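Local coordinates for protein peptidoglycan glycosyltransferase (PDB 5UY7) that is a penicillin-binding protein whose modelled part belongs to the beta-lactamase-like clan, at residues A[202-214]-A[515-527]. Numbering follows the deposited sequence. Where two conformers were deposited one is given.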
ATOM      1  N   LYS A 202       6.501 -18.556 -13.519  1.00 22.01           N
ATOM      2  CA  LYS A 202       7.795 -17.920 -13.289  1.00 18.61           C
ATOM      3  C   LYS A 202       7.706 -16.835 -12.219  1.00 20.30           C
ATOM      4  O   LYS A 202       8.578 -16.743 -11.345  1.00 18.69           O
ATOM      5  CB  LYS A 202       8.305 -17.341 -14.609  1.00 24.98           C
ATOM      6  CG  LYS A 202       9.663 -16.696 -14.568  1.00 28.97           C
ATOM      7  CD  LYS A 202      10.255 -16.633 -15.985  1.00 37.26           C
ATOM      8  CE  LYS A 202       9.179 -16.429 -17.050  1.00 33.40           C
ATOM      9  NZ  LYS A 202       9.723 -16.139 -18.410  1.00 29.72           N
ATOM     10  N   ILE A 203       6.665 -15.999 -12.268  1.00 19.11           N
ATOM     11  CA  ILE A 203       6.539 -14.955 -11.257  0.57 16.11           C
ATOM     12  C   ILE A 203       6.132 -15.555  -9.919  1.00 16.26           C
ATOM     13  O   ILE A 203       6.574 -15.085  -8.863  1.00 17.47           O
ATOM     14  CB  ILE A 203       5.552 -13.867 -11.722  0.57 16.32           C
ATOM     15  CG1 ILE A 203       6.076 -13.208 -13.002  0.57 19.42           C
ATOM     16  CG2 ILE A 203       5.363 -12.810 -10.636  0.57 18.40           C
ATOM     17  CD1 ILE A 203       5.149 -12.152 -13.602  0.57 15.47           C
ATOM     18  N   GLN A 204       5.306 -16.605  -9.936  1.00 15.47           N
ATOM     19  CA  GLN A 204       4.988 -17.320  -8.703  1.00 15.61           C
ATOM     20  C   GLN A 204       6.258 -17.856  -8.047  1.00 17.15           C
ATOM     21  O   GLN A 204       6.428 -17.748  -6.827  1.00 17.14           O
ATOM     22  CB  GLN A 204       4.005 -18.461  -9.002  1.00 17.57           C
ATOM     23  CG  GLN A 204       3.580 -19.283  -7.791  1.00 19.08           C
ATOM     24  CD  GLN A 204       2.453 -18.631  -7.018  1.00 21.31           C
ATOM     25  OE1 GLN A 204       2.096 -17.490  -7.292  1.00 19.94           O
ATOM     26  NE2 GLN A 204       1.876 -19.357  -6.061  1.00 21.76           N
ATOM     27  N   TYR A 205       7.167 -18.432  -8.845  1.00 16.46           N
ATOM     28  CA  TYR A 205       8.427 -18.912  -8.287  1.00 16.71           C
ATOM     29  C   TYR A 205       9.254 -17.762  -7.721  1.00 17.92           C
ATOM     30  O   TYR A 205       9.857 -17.887  -6.645  1.00 17.35           O
ATOM     31  CB  TYR A 205       9.227 -19.675  -9.344  1.00 18.84           C
ATOM     32  CG  TYR A 205      10.623 -19.986  -8.871  1.00 16.51           C
ATOM     33  CD1 TYR A 205      10.848 -20.966  -7.917  1.00 18.89           C
ATOM     34  CD2 TYR A 205      11.711 -19.253  -9.331  1.00 19.44           C
ATOM     35  CE1 TYR A 205      12.134 -21.238  -7.462  1.00 21.45           C
ATOM     36  CE2 TYR A 205      12.969 -19.505  -8.882  1.00 22.16           C
ATOM     37  CZ  TYR A 205      13.181 -20.491  -7.950  1.00 23.89           C
ATOM     38  OH  TYR A 205      14.459 -20.726  -7.529  1.00 30.27           O
ATOM     39  N   ILE A 206       9.304 -16.634  -8.438  1.00 16.48           N
ATOM     40  CA  ILE A 206      10.046 -15.472  -7.948  1.00 18.27           C
ATOM     41  C   ILE A 206       9.510 -15.037  -6.595  1.00 17.94           C
ATOM     42  O   ILE A 206      10.271 -14.785  -5.651  1.00 17.96           O
ATOM     43  CB  ILE A 206       9.976 -14.323  -8.969  1.00 14.98           C
ATOM     44  CG1 ILE A 206      10.901 -14.607 -10.148  1.00 18.20           C
ATOM     45  CG2 ILE A 206      10.335 -13.001  -8.307  1.00 16.52           C
ATOM     46  CD1 ILE A 206      10.667 -13.681 -11.319  1.00 16.66           C
ATOM     47  N   ALA A 207       8.181 -14.938  -6.482  1.00 14.74           N
ATOM     48  CA  ALA A 207       7.575 -14.530  -5.222  1.00 16.29           C
ATOM     49  C   ALA A 207       7.837 -15.557  -4.130  1.00 17.25           C
ATOM     50  O   ALA A 207       8.193 -15.200  -2.999  1.00 18.45           O
ATOM     51  CB  ALA A 207       6.072 -14.329  -5.419  1.00 17.58           C
ATOM     52  N   TYR A 208       7.687 -16.838  -4.457  1.00 15.26           N
ATOM     53  CA  TYR A 208       7.903 -17.890  -3.471  1.00 17.59           C
ATOM     54  C   TYR A 208       9.347 -17.907  -2.980  1.00 19.18           C
ATOM     55  O   TYR A 208       9.607 -17.949  -1.770  1.00 19.28           O
ATOM     56  CB  TYR A 208       7.533 -19.237  -4.091  1.00 18.29           C
ATOM     57  CG  TYR A 208       7.998 -20.420  -3.300  1.00 21.35           C
ATOM     58  CD1 TYR A 208       7.242 -20.911  -2.257  1.00 22.11           C
ATOM     59  CD2 TYR A 208       9.193 -21.054  -3.610  1.00 20.75           C
ATOM     60  CE1 TYR A 208       7.667 -22.015  -1.537  1.00 25.41           C
ATOM     61  CE2 TYR A 208       9.626 -22.139  -2.895  1.00 24.98           C
ATOM     62  CZ  TYR A 208       8.861 -22.609  -1.858  1.00 23.16           C
ATOM     63  OH  TYR A 208       9.312 -23.703  -1.155  1.00 27.73           O
ATOM     64  N   ALA A 209      10.302 -17.904  -3.910  1.00 18.49           N
ATOM     65  CA  ALA A 209      11.707 -18.014  -3.531  1.00 17.33           C
ATOM     66  C   ALA A 209      12.130 -16.853  -2.645  1.00 18.33           C
ATOM     67  O   ALA A 209      12.811 -17.047  -1.630  1.00 20.33           O
ATOM     68  CB  ALA A 209      12.573 -18.073  -4.784  1.00 18.58           C
ATOM     69  N   ASN A 210      11.732 -15.634  -3.012  1.00 16.69           N
ATOM     70  CA  ASN A 210      12.143 -14.483  -2.227  1.00 15.65           C
ATOM     71  C   ASN A 210      11.437 -14.447  -0.883  1.00 17.51           C
ATOM     72  O   ASN A 210      12.037 -14.053   0.128  1.00 20.25           O
ATOM     73  CB  ASN A 210      11.887 -13.190  -3.007  1.00 17.57           C
ATOM     74  CG  ASN A 210      12.926 -12.954  -4.073  1.00 20.54           C
ATOM     75  OD1 ASN A 210      14.111 -12.819  -3.774  1.00 20.16           O
ATOM     76  ND2 ASN A 210      12.494 -12.898  -5.330  1.00 21.72           N
ATOM     77  N   LEU A 211      10.160 -14.840  -0.851  1.00 17.17           N
ATOM     78  CA  LEU A 211       9.424 -14.813   0.409  1.00 17.19           C
ATOM     79  C   LEU A 211       9.936 -15.880   1.362  1.00 18.70           C
ATOM     80  O   LEU A 211      10.090 -15.622   2.562  1.00 19.11           O
ATOM     81  CB  LEU A 211       7.928 -14.995   0.147  1.00 18.94           C
ATOM     82  CG  LEU A 211       7.027 -14.918   1.375  1.00 19.46           C
ATOM     83  CD1 LEU A 211       7.045 -13.514   1.975  1.00 19.78           C
ATOM     84  CD2 LEU A 211       5.619 -15.365   0.971  1.00 22.77           C
ATOM     85  N   LYS A 212      10.215 -17.075   0.839  1.00 18.94           N
ATOM     86  CA  LYS A 212      10.771 -18.147   1.657  1.00 17.86           C
ATOM     87  C   LYS A 212      12.094 -17.718   2.273  1.00 19.79           C
ATOM     88  O   LYS A 212      12.330 -17.910   3.471  1.00 21.47           O
ATOM     89  CB  LYS A 212      10.951 -19.405   0.802  1.00 18.93           C
ATOM     90  CG  LYS A 212      11.603 -20.588   1.509  1.00 22.00           C
ATOM     91  CD  LYS A 212      11.623 -21.809   0.589  1.00 24.61           C
ATOM     92  CE  LYS A 212      12.208 -23.044   1.267  1.00 25.66           C
ATOM     93  NZ  LYS A 212      13.645 -22.878   1.586  1.00 27.39           N
ATOM     94  N   ALA A 213      12.967 -17.108   1.466  1.00 21.74           N
ATOM     95  CA  ALA A 213      14.251 -16.654   1.987  1.00 22.29           C
ATOM     96  C   ALA A 213      14.069 -15.642   3.112  1.00 21.74           C
ATOM     97  O   ALA A 213      14.799 -15.676   4.107  1.00 24.04           O
ATOM     98  CB  ALA A 213      15.095 -16.063   0.858  1.00 24.78           C
ATOM     99  N   ALA A 214      13.094 -14.737   2.974  1.00 21.35           N
ATOM    100  CA  ALA A 214      12.869 -13.721   3.998  1.00 22.84           C
ATOM    101  C   ALA A 214      12.285 -14.324   5.269  1.00 20.96           C
ATOM    102  O   ALA A 214      12.697 -13.966   6.379  1.00 22.68           O
ATOM    103  CB  ALA A 214      11.942 -12.634   3.459  1.00 22.93           C
ATOM    104  N   VAL A 515      12.027  -7.486   0.629  1.00 20.07           N
ATOM    105  CA  VAL A 515      11.233  -8.505  -0.050  1.00 19.14           C
ATOM    106  C   VAL A 515      10.493  -7.893  -1.231  1.00 16.77           C
ATOM    107  O   VAL A 515      10.457  -8.459  -2.329  1.00 17.20           O
ATOM    108  CB  VAL A 515      10.252  -9.175   0.927  1.00 20.98           C
ATOM    109  CG1 VAL A 515       9.591 -10.376   0.238  1.00 21.84           C
ATOM    110  CG2 VAL A 515      10.960  -9.589   2.197  1.00 22.34           C
ATOM    111  N   PHE A 516       9.850  -6.741  -1.011  1.00 16.19           N
ATOM    112  CA  PHE A 516       9.257  -6.009  -2.124  1.00 15.36           C
ATOM    113  C   PHE A 516      10.292  -5.765  -3.218  1.00 17.01           C
ATOM    114  O   PHE A 516      10.038  -6.006  -4.408  1.00 14.80           O
ATOM    115  CB  PHE A 516       8.674  -4.672  -1.644  1.00 15.69           C
ATOM    116  CG  PHE A 516       8.413  -3.701  -2.772  1.00 15.13           C
ATOM    117  CD1 PHE A 516       7.205  -3.731  -3.462  1.00 15.21           C
ATOM    118  CD2 PHE A 516       9.389  -2.784  -3.169  1.00 15.15           C
ATOM    119  CE1 PHE A 516       6.962  -2.866  -4.509  1.00 15.39           C
ATOM    120  CE2 PHE A 516       9.152  -1.912  -4.235  1.00 16.74           C
ATOM    121  CZ  PHE A 516       7.937  -1.950  -4.894  1.00 17.60           C
ATOM    122  N   SER A 517      11.467  -5.274  -2.823  1.00 15.90           N
ATOM    123  CA  SER A 517      12.484  -4.907  -3.801  1.00 16.81           C
ATOM    124  C   SER A 517      12.910  -6.111  -4.627  1.00 16.98           C
ATOM    125  O   SER A 517      13.022  -6.030  -5.856  1.00 17.02           O
ATOM    126  CB  SER A 517      13.695  -4.305  -3.097  1.00 17.92           C
ATOM    127  OG  SER A 517      14.767  -4.147  -4.014  1.00 18.65           O
ATOM    128  N   ALA A 518      13.165  -7.235  -3.960  1.00 15.70           N
ATOM    129  CA  ALA A 518      13.607  -8.433  -4.662  1.00 17.03           C
ATOM    130  C   ALA A 518      12.537  -8.927  -5.626  1.00 17.99           C
ATOM    131  O   ALA A 518      12.823  -9.236  -6.786  1.00 16.64           O
ATOM    132  CB  ALA A 518      13.976  -9.520  -3.650  1.00 18.57           C
ATOM    133  N   ILE A 519      11.287  -8.994  -5.171  1.00 14.87           N
ATOM    134  CA  ILE A 519      10.237  -9.507  -6.042  1.00 14.49           C
ATOM    135  C   ILE A 519       9.988  -8.554  -7.200  1.00 14.96           C
ATOM    136  O   ILE A 519       9.845  -8.982  -8.349  1.00 15.20           O
ATOM    137  CB  ILE A 519       8.954  -9.781  -5.243  1.00 15.82           C
ATOM    138  CG1 ILE A 519       9.202 -10.932  -4.272  1.00 15.72           C
ATOM    139  CG2 ILE A 519       7.794 -10.055  -6.203  1.00 15.56           C
ATOM    140  CD1 ILE A 519       8.034 -11.206  -3.306  1.00 17.31           C
ATOM    141  N   ALA A 520       9.911  -7.247  -6.917  1.00 15.29           N
ATOM    142  CA  ALA A 520       9.666  -6.278  -7.981  1.00 14.07           C
ATOM    143  C   ALA A 520      10.791  -6.298  -9.012  1.00 16.34           C
ATOM    144  O   ALA A 520      10.540  -6.348 -10.223  1.00 16.02           O
ATOM    145  CB  ALA A 520       9.507  -4.876  -7.387  1.00 14.49           C
ATOM    146  N   GLY A 521      12.038  -6.246  -8.549  1.00 14.45           N
ATOM    147  CA  GLY A 521      13.159  -6.247  -9.479  1.00 16.33           C
ATOM    148  C   GLY A 521      13.262  -7.537 -10.273  1.00 17.06           C
ATOM    149  O   GLY A 521      13.477  -7.517 -11.493  1.00 16.79           O
ATOM    150  N   ASP A 522      13.120  -8.675  -9.590  1.00 14.74           N
ATOM    151  CA  ASP A 522      13.199  -9.957 -10.282  1.00 15.30           C
ATOM    152  C   ASP A 522      12.102 -10.063 -11.329  1.00 15.20           C
ATOM    153  O   ASP A 522      12.322 -10.626 -12.411  1.00 17.47           O
ATOM    154  CB  ASP A 522      13.088 -11.123  -9.299  1.00 16.41           C
ATOM    155  CG  ASP A 522      14.330 -11.316  -8.446  1.00 24.99           C
ATOM    156  OD1 ASP A 522      15.355 -10.631  -8.665  1.00 24.84           O
ATOM    157  OD2 ASP A 522      14.286 -12.187  -7.550  1.00 20.72           O
ATOM    158  N   THR A 523      10.905  -9.556 -11.007  1.00 16.09           N
ATOM    159  CA  THR A 523       9.792  -9.607 -11.953  1.00 15.51           C
ATOM    160  C   THR A 523      10.034  -8.686 -13.141  1.00 14.11           C
ATOM    161  O   THR A 523       9.799  -9.089 -14.287  1.00 16.69           O
ATOM    162  CB  THR A 523       8.480  -9.255 -11.244  1.00 14.86           C
ATOM    163  OG1 THR A 523       8.240 -10.216 -10.213  1.00 16.10           O
ATOM    164  CG2 THR A 523       7.310  -9.277 -12.228  1.00 17.64           C
ATOM    165  N   MET A 524      10.496  -7.449 -12.898  1.00 15.15           N
ATOM    166  CA  MET A 524      10.889  -6.577 -14.007  1.00 18.64           C
ATOM    167  C   MET A 524      11.861  -7.280 -14.947  1.00 16.86           C
ATOM    168  O   MET A 524      11.687  -7.260 -16.171  1.00 17.89           O
ATOM    169  CB  MET A 524      11.543  -5.293 -13.493  1.00 21.75           C
ATOM    170  CG  MET A 524      10.714  -4.413 -12.611  1.00 26.70           C
ATOM    171  SD  MET A 524       9.510  -3.455 -13.519  1.00 26.15           S
ATOM    172  CE  MET A 524       8.085  -4.545 -13.397  1.00 29.52           C
ATOM    173  N   ARG A 525      12.920  -7.876 -14.393  1.00 15.20           N
ATOM    174  CA  ARG A 525      13.907  -8.524 -15.243  1.00 16.18           C
ATOM    175  C   ARG A 525      13.283  -9.675 -16.021  1.00 18.64           C
ATOM    176  O   ARG A 525      13.552  -9.838 -17.215  1.00 20.27           O
ATOM    177  CB  ARG A 525      15.093  -9.017 -14.408  1.00 19.11           C
ATOM    178  CG  ARG A 525      16.058  -7.906 -13.997  1.00 25.98           C
ATOM    179  CD  ARG A 525      17.253  -8.477 -13.214  1.00 24.73           C
ATOM    180  NE  ARG A 525      16.885  -8.795 -11.836  1.00 24.94           N
ATOM    181  CZ  ARG A 525      16.754  -7.882 -10.883  1.00 24.78           C
ATOM    182  NH1 ARG A 525      16.968  -6.607 -11.168  1.00 24.79           N
ATOM    183  NH2 ARG A 525      16.410  -8.236  -9.652  1.00 29.22           N
ATOM    184  N   ALA A 526      12.439 -10.477 -15.366  1.00 17.54           N
ATOM    185  CA  ALA A 526      11.872 -11.640 -16.038  1.00 17.81           C
ATOM    186  C   ALA A 526      10.942 -11.232 -17.171  1.00 18.33           C
ATOM    187  O   ALA A 526      10.806 -11.970 -18.160  1.00 20.60           O
ATOM    188  CB  ALA A 526      11.134 -12.521 -15.030  1.00 18.74           C
ATOM    189  N   LEU A 527      10.320 -10.065 -17.058  1.00 16.52           N
ATOM    190  CA  LEU A 527       9.407  -9.536 -18.067  1.00 17.44           C
ATOM    191  C   LEU A 527      10.099  -8.659 -19.099  1.00 18.19           C
ATOM    192  O   LEU A 527       9.413  -8.052 -19.929  1.00 21.35           O
ATOM    193  CB  LEU A 527       8.293  -8.736 -17.396  1.00 18.12           C
ATOM    194  CG  LEU A 527       7.404  -9.579 -16.489  1.00 20.43           C
ATOM    195  CD1 LEU A 527       6.351  -8.705 -15.842  1.00 20.18           C
ATOM    196  CD2 LEU A 527       6.768 -10.732 -17.265  1.00 28.60           C
TER
HETATM  197  O   HOH W   1      16.164 -12.109  -5.333  1.00 44.64           O
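N210 and I206 of helix 202-214, and I519 of helix 515-526, have the largest shares of the packing between two nearly antiparallel helices, whose axes lie 9.3 Å apart at 155°. The side chain of I206 is a knob in the hole made by I519, D522, T523 and A526; its CG2 rests 3.5 Å from D522 CB, while CD1 reaches on to A526 CB. A branched aliphatic residue suits this place because its two arms fill different parts of the hole. One turn on, N210 supplies the polar link: ND2 gives an almost straight bond to D522 OD2 (2.9 Å), met on the anti side but 31° out of the carboxylate plane, though close to the amide's own plane, and a more bent one back to I206 O. Chi1 of -77° carries the amide across to the facing helix, and chi2 turns ND2 to D522 and OD1 to A518 CB, small enough to admit it. A water donates to both N210 OD1 and D522 OD2, and R525 NH2 forms a salt bridge with D522 OD1, so both carboxylate oxygens are engaged. On the side facing the sheet, where it touches A225 and V227, I519 lays CG1 against N210 CB and CD1 3.9 Å from A207 CA; alanine lets the backbones approach. The arrangement is typical of the penicillin-binding protein and beta-lactamase fold, whose N- and C-terminal helices pack side by side on the antiparallel sheet.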